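Local coordinates for uncharacterized metal-dependent hydrolase (PDB 3ICJ), which binds two zinc ions and probably hydrolyses carbon-nitrogen bonds other than peptide bonds, as expected of an amidohydrolase-family enzyme, at residues 173-177 with 178-182; 201-204 with 205-209. All coordinates share one frame; numbering follows the deposited sequence.

Interaction 1: residues 173-177 with 178-182; sequences AVMNS and KMIDL
Asn176 caps the helix that follows it: its OD1 accepts the amide of Met179, with N to OD1 3.2 Å and the N-H pointing almost straight at the oxygen (164°). The CG of Asn176 is tucked between its own backbone N and carbonyl carbon (chi1 67°), and this turns the carboxamide back over the first helical turn. The backbone ladder then begins, Ile180 N reaching Asn176 O at 3.1 Å, and Asp181 N follows on Ser177 O at 2.9 Å. The carboxamide of Asn176 is also held from outside the turn: OD1 accepts from Val163 N as well, while ND2 donates to the carbonyls of Leu156 and Arg161, so the buried group has little freedom to rotate. Ser177 OG is hydrogen-bonded to Arg153 NE and Asp157 OD2. Apolar packing lies beside the cap. Met175 CG meets Ile180 CG1 at 3.5 Å, the two side chains crossing at about a right angle, and Met175 CB rests 3.8 Å from Met179 CG. This is a classical N-cap at a strand-to-helix turn, leading from strand 172-175 into helix 177-183; Met175 and Met179 both pack on Phe164 of strand 163-167 and on helix 200-214.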
ATOM      1  N   ALA A 173      17.722  14.932  -5.669  1.00 36.62           N
ATOM      2  CA  ALA A 173      18.574  13.774  -5.925  1.00 34.11           C
ATOM      3  C   ALA A 173      19.871  14.176  -6.624  1.00 38.04           C
ATOM      4  O   ALA A 173      19.906  15.186  -7.312  1.00 39.27           O
ATOM      5  CB  ALA A 173      17.830  12.737  -6.752  1.00 31.10           C
ATOM      6  N   VAL A 174      20.931  13.401  -6.415  1.00 34.97           N
ATOM      7  CA  VAL A 174      22.181  13.572  -7.163  1.00 39.99           C
ATOM      8  C   VAL A 174      22.425  12.332  -8.021  1.00 38.52           C
ATOM      9  O   VAL A 174      22.083  11.210  -7.621  1.00 35.34           O
ATOM     10  CB  VAL A 174      23.406  13.926  -6.234  1.00 33.04           C
ATOM     11  CG1 VAL A 174      23.799  12.744  -5.329  1.00 36.03           C
ATOM     12  CG2 VAL A 174      24.620  14.431  -7.052  1.00 35.19           C
ATOM     13  N   MET A 175      22.994  12.542  -9.210  1.00 39.12           N
ATOM     14  CA  MET A 175      23.304  11.441 -10.124  1.00 43.23           C
ATOM     15  C   MET A 175      24.693  11.613 -10.761  1.00 46.55           C
ATOM     16  O   MET A 175      25.253  12.717 -10.753  1.00 44.42           O
ATOM     17  CB  MET A 175      22.180  11.267 -11.180  1.00 37.36           C
ATOM     18  CG  MET A 175      22.017  12.425 -12.183  1.00 47.56           C
ATOM     19  SD  MET A 175      20.485  12.335 -13.167  1.00 37.10           S
ATOM     20  CE  MET A 175      19.341  13.065 -12.031  1.00 38.06           C
ATOM     21  N   ASN A 176      25.267  10.530 -11.286  1.00 40.84           N
ATOM     22  CA  ASN A 176      26.512  10.682 -12.052  1.00 37.84           C
ATOM     23  C   ASN A 176      26.226  10.893 -13.547  1.00 40.14           C
ATOM     24  O   ASN A 176      25.050  10.973 -13.945  1.00 35.96           O
ATOM     25  CB  ASN A 176      27.512   9.548 -11.778  1.00 36.52           C
ATOM     26  CG  ASN A 176      27.039   8.206 -12.272  1.00 40.52           C
ATOM     27  OD1 ASN A 176      25.964   8.081 -12.875  1.00 34.03           O
ATOM     28  ND2 ASN A 176      27.844   7.180 -12.016  1.00 35.65           N
ATOM     29  N   SER A 177      27.288  11.000 -14.350  1.00 34.64           N
ATOM     30  CA  SER A 177      27.179  11.280 -15.789  1.00 39.43           C
ATOM     31  C   SER A 177      26.458  10.204 -16.590  1.00 38.80           C
ATOM     32  O   SER A 177      25.643  10.532 -17.461  1.00 44.41           O
ATOM     33  CB  SER A 177      28.557  11.551 -16.408  1.00 31.19           C
ATOM     34  OG  SER A 177      29.135  12.704 -15.819  1.00 37.89           O
ATOM     35  N   LYS A 178      26.746   8.940 -16.277  1.00 37.72           N
ATOM     36  CA  LYS A 178      26.093   7.786 -16.915  1.00 39.32           C
ATOM     37  C   LYS A 178      24.574   7.849 -16.765  1.00 39.93           C
ATOM     38  O   LYS A 178      23.836   7.653 -17.734  1.00 36.29           O
ATOM     39  CB  LYS A 178      26.619   6.469 -16.335  1.00 34.58           C
ATOM     40  CG  LYS A 178      27.917   5.998 -16.962  1.00 41.81           C
ATOM     41  CD  LYS A 178      28.201   4.563 -16.598  1.00 41.09           C
ATOM     42  CE  LYS A 178      29.125   3.906 -17.618  1.00 51.82           C
ATOM     43  NZ  LYS A 178      30.534   4.344 -17.453  1.00 53.69           N
ATOM     44  N   MET A 179      24.126   8.156 -15.552  1.00 40.59           N
ATOM     45  CA  MET A 179      22.713   8.313 -15.259  1.00 37.68           C
ATOM     46  C   MET A 179      22.116   9.526 -16.001  1.00 39.42           C
ATOM     47  O   MET A 179      21.028   9.428 -16.561  1.00 35.99           O
ATOM     48  CB  MET A 179      22.507   8.416 -13.742  1.00 41.63           C
ATOM     49  CG  MET A 179      21.065   8.254 -13.270  1.00 42.47           C
ATOM     50  SD  MET A 179      20.386   6.584 -13.468  1.00 39.91           S
ATOM     51  CE  MET A 179      18.909   7.147 -14.244  1.00 26.58           C
ATOM     52  N   ILE A 180      22.835  10.651 -16.017  1.00 41.02           N
ATOM     53  CA  ILE A 180      22.417  11.859 -16.756  1.00 39.05           C
ATOM     54  C   ILE A 180      22.191  11.539 -18.245  1.00 36.98           C
ATOM     55  O   ILE A 180      21.185  11.967 -18.838  1.00 34.66           O
ATOM     56  CB  ILE A 180      23.466  13.018 -16.608  1.00 39.11           C
ATOM     57  CG1 ILE A 180      23.366  13.648 -15.221  1.00 41.52           C
ATOM     58  CG2 ILE A 180      23.256  14.114 -17.653  1.00 37.02           C
ATOM     59  CD1 ILE A 180      24.601  14.385 -14.779  1.00 35.30           C
ATOM     60  N   ASP A 181      23.117  10.763 -18.819  1.00 37.48           N
ATOM     61  CA  ASP A 181      23.077  10.355 -20.233  1.00 37.31           C
ATOM     62  C   ASP A 181      21.861   9.479 -20.547  1.00 38.14           C
ATOM     63  O   ASP A 181      21.292   9.558 -21.643  1.00 34.46           O
ATOM     64  CB  ASP A 181      24.363   9.602 -20.628  1.00 39.32           C
ATOM     65  CG  ASP A 181      25.603  10.508 -20.704  1.00 43.90           C
ATOM     66  OD1 ASP A 181      25.477  11.757 -20.666  1.00 40.33           O
ATOM     67  OD2 ASP A 181      26.718   9.950 -20.830  1.00 42.74           O
ATOM     68  N   LEU A 182      21.473   8.639 -19.589  1.00 38.41           N
ATOM     69  CA  LEU A 182      20.300   7.783 -19.760  1.00 40.74           C
ATOM     70  C   LEU A 182      18.992   8.571 -19.693  1.00 39.76           C
ATOM     71  O   LEU A 182      18.019   8.225 -20.370  1.00 37.86           O
ATOM     72  CB  LEU A 182      20.287   6.639 -18.740  1.00 38.52           C
ATOM     73  CG  LEU A 182      21.337   5.523 -18.826  1.00 39.17           C
ATOM     74  CD1 LEU A 182      21.039   4.471 -17.761  1.00 37.46           C
ATOM     75  CD2 LEU A 182      21.414   4.873 -20.219  1.00 37.44           C
TER

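Interaction 2: residues 201-204 with 205-209; sequences RALE and ESRKI
Ala202 O is gripped twice by Ser206, by the hydroxyl at 2.8 Å from OG and by the backbone amide at 2.9 Å from N, the two donors arriving from opposite faces of the carbonyl plane. With OG beside its own backbone N (chi1 -69°), the serine hydroxyl folds back onto the preceding turn and is satisfied within the helix although the residue is buried. The amide stands 37° out of the plane, while the hydroxyl is tilted less. Regular i to i+4 bonds flank this pair, Glu205 N to Arg201 O and Arg207 N to Leu203 O, both 2.9 Å. On the outer side Arg201 and Glu204 are paired by charge, though the fit is so tight that its detailed geometry is doubtful. Arg207, extended as far as NE, leans back toward the preceding turn. One face of its guanidinium is covered by Leu203 CG, 4.1 Å above the plane and displaced toward the rim, and Glu204 CG meets its edge in plane, 3.8 Å from NH1. The carboxylate remains farther off, with Glu204 OE2 5.5 Å from Arg207 NH1, a separation at which opposite charges may still attract. Arg207 NE makes a weak hydrogen bond to Tyr166 OH. Leu203 and Ser206 both pack on Phe164, giving the i, i+3 spacing typical of an amphipathic alpha-helix laid against a beta-sheet.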
ATOM      1  N   ARG A 201      10.295  19.606 -10.094  1.00 43.07           N
ATOM      2  CA  ARG A 201       9.707  19.031 -11.297  1.00 48.28           C
ATOM      3  C   ARG A 201      10.643  18.011 -11.937  1.00 45.56           C
ATOM      4  O   ARG A 201      10.217  16.927 -12.337  1.00 47.10           O
ATOM      5  CB  ARG A 201       9.363  20.131 -12.304  1.00 49.84           C
ATOM      6  CG  ARG A 201       7.946  20.666 -12.180  1.00 58.63           C
ATOM      7  CD  ARG A 201       7.430  20.535 -10.756  1.00 66.02           C
ATOM      8  NE  ARG A 201       6.116  19.900 -10.707  1.00 76.93           N
ATOM      9  CZ  ARG A 201       5.579  19.379  -9.609  1.00 78.10           C
ATOM     10  NH1 ARG A 201       6.243  19.414  -8.462  1.00 74.99           N
ATOM     11  NH2 ARG A 201       4.377  18.820  -9.658  1.00 74.08           N
ATOM     12  N   ALA A 202      11.921  18.365 -12.026  1.00 43.51           N
ATOM     13  CA  ALA A 202      12.868  17.614 -12.835  1.00 39.88           C
ATOM     14  C   ALA A 202      13.203  16.300 -12.174  1.00 37.15           C
ATOM     15  O   ALA A 202      13.512  15.327 -12.827  1.00 37.39           O
ATOM     16  CB  ALA A 202      14.106  18.412 -13.074  1.00 39.64           C
ATOM     17  N   LEU A 203      13.117  16.291 -10.860  1.00 35.26           N
ATOM     18  CA  LEU A 203      13.204  15.056 -10.080  1.00 40.46           C
ATOM     19  C   LEU A 203      11.996  14.130 -10.318  1.00 39.39           C
ATOM     20  O   LEU A 203      12.175  12.932 -10.533  1.00 38.37           O
ATOM     21  CB  LEU A 203      13.361  15.357  -8.583  1.00 40.54           C
ATOM     22  CG  LEU A 203      13.210  14.188  -7.597  1.00 41.15           C
ATOM     23  CD1 LEU A 203      14.281  13.118  -7.778  1.00 35.07           C
ATOM     24  CD2 LEU A 203      13.282  14.709  -6.213  1.00 42.20           C
ATOM     25  N   GLU A 204      10.789  14.690 -10.260  1.00 33.80           N
ATOM     26  CA  GLU A 204       9.557  13.976 -10.629  1.00 37.09           C
ATOM     27  C   GLU A 204       9.629  13.365 -12.029  1.00 32.72           C
ATOM     28  O   GLU A 204       9.293  12.200 -12.210  1.00 35.80           O
ATOM     29  CB  GLU A 204       8.340  14.897 -10.546  1.00 37.23           C
ATOM     30  CG  GLU A 204       7.800  15.133  -9.148  1.00 52.10           C
ATOM     31  CD  GLU A 204       6.743  16.238  -9.109  1.00 66.00           C
ATOM     32  OE1 GLU A 204       6.005  16.415 -10.107  1.00 69.22           O
ATOM     33  OE2 GLU A 204       6.651  16.938  -8.076  1.00 66.93           O
ATOM     34  N   GLU A 205      10.071  14.158 -13.007  1.00 39.81           N
ATOM     35  CA  GLU A 205      10.302  13.691 -14.385  1.00 40.07           C
ATOM     36  C   GLU A 205      11.410  12.619 -14.483  1.00 39.92           C
ATOM     37  O   GLU A 205      11.259  11.647 -15.229  1.00 37.11           O
ATOM     38  CB  GLU A 205      10.583  14.887 -15.317  1.00 38.57           C
ATOM     39  CG  GLU A 205      11.215  14.570 -16.681  1.00 44.02           C
ATOM     40  CD  GLU A 205      10.214  14.200 -17.786  1.00 57.42           C
ATOM     41  OE1 GLU A 205      10.553  14.423 -18.969  1.00 62.09           O
ATOM     42  OE2 GLU A 205       9.103  13.691 -17.497  1.00 56.31           O
ATOM     43  N   SER A 206      12.496  12.797 -13.726  1.00 38.57           N
ATOM     44  CA  SER A 206      13.555  11.779 -13.600  1.00 36.59           C
ATOM     45  C   SER A 206      12.998  10.434 -13.147  1.00 36.07           C
ATOM     46  O   SER A 206      13.323   9.413 -13.751  1.00 33.02           O
ATOM     47  CB  SER A 206      14.658  12.204 -12.618  1.00 35.30           C
ATOM     48  OG  SER A 206      15.419  13.289 -13.116  1.00 41.90           O
ATOM     49  N   ARG A 207      12.176  10.457 -12.104  1.00 37.14           N
ATOM     50  CA  ARG A 207      11.510   9.279 -11.581  1.00 33.85           C
ATOM     51  C   ARG A 207      10.654   8.636 -12.662  1.00 37.51           C
ATOM     52  O   ARG A 207      10.690   7.442 -12.845  1.00 34.13           O
ATOM     53  CB  ARG A 207      10.599   9.668 -10.425  1.00 45.79           C
ATOM     54  CG  ARG A 207      11.232   9.769  -9.068  1.00 48.99           C
ATOM     55  CD  ARG A 207      10.128   9.736  -8.018  1.00 64.81           C
ATOM     56  NE  ARG A 207      10.471  10.319  -6.729  1.00 71.41           N
ATOM     57  CZ  ARG A 207      10.108  11.533  -6.332  1.00 80.91           C
ATOM     58  NH1 ARG A 207       9.425  12.331  -7.141  1.00 83.64           N
ATOM     59  NH2 ARG A 207      10.445  11.966  -5.122  1.00 78.37           N
ATOM     60  N   LYS A 208       9.870   9.447 -13.356  1.00 35.57           N
ATOM     61  CA  LYS A 208       8.952   8.970 -14.393  1.00 33.73           C
ATOM     62  C   LYS A 208       9.731   8.245 -15.496  1.00 35.95           C
ATOM     63  O   LYS A 208       9.343   7.144 -15.901  1.00 31.81           O
ATOM     64  CB  LYS A 208       8.133  10.133 -14.963  1.00 33.75           C
ATOM     65  CG  LYS A 208       7.161   9.764 -16.090  1.00 35.36           C
ATOM     66  CD  LYS A 208       6.644  11.007 -16.815  1.00 49.49           C
ATOM     67  CE  LYS A 208       5.224  11.345 -16.417  1.00 51.80           C
ATOM     68  NZ  LYS A 208       4.260  10.533 -17.212  1.00 53.31           N
ATOM     69  N   ILE A 209      10.840   8.853 -15.944  1.00 34.08           N
ATOM     70  CA  ILE A 209      11.682   8.272 -16.995  1.00 36.90           C
ATOM     71  C   ILE A 209      12.350   6.969 -16.521  1.00 34.89           C
ATOM     72  O   ILE A 209      12.387   5.976 -17.253  1.00 37.75           O
ATOM     73  CB  ILE A 209      12.731   9.288 -17.553  1.00 35.86           C
ATOM     74  CG1 ILE A 209      12.030  10.431 -18.310  1.00 37.90           C
ATOM     75  CG2 ILE A 209      13.693   8.594 -18.500  1.00 33.31           C
ATOM     76  CD1 ILE A 209      12.901  11.685 -18.525  1.00 38.58           C
TER

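In the fold
The two contacts illustrate how local bonding suits its place in a helix. Interaction 1 lies where a helix starts, where first-turn amides lack a preceding helical carbonyl, and here a side chain supplies the acceptor; interaction 2 lies within a helix, where backbone carbonyls do so and side chains add to them. Interaction 1 begins in a strand of the mixed sheet, whereas interaction 2 lies in a helix packed on it, and they touch through Ala173 CB on Leu203 CD1 at 3.7 Å. The capping Asn176 is buried, while Lys178 and Asp181 reach the surface, as do Arg201, Glu205 and Lys208 in interaction 2. Interaction 1 lies away from the metal site; Arg207 is about 13 Å, side chain to ion, from a bound zinc.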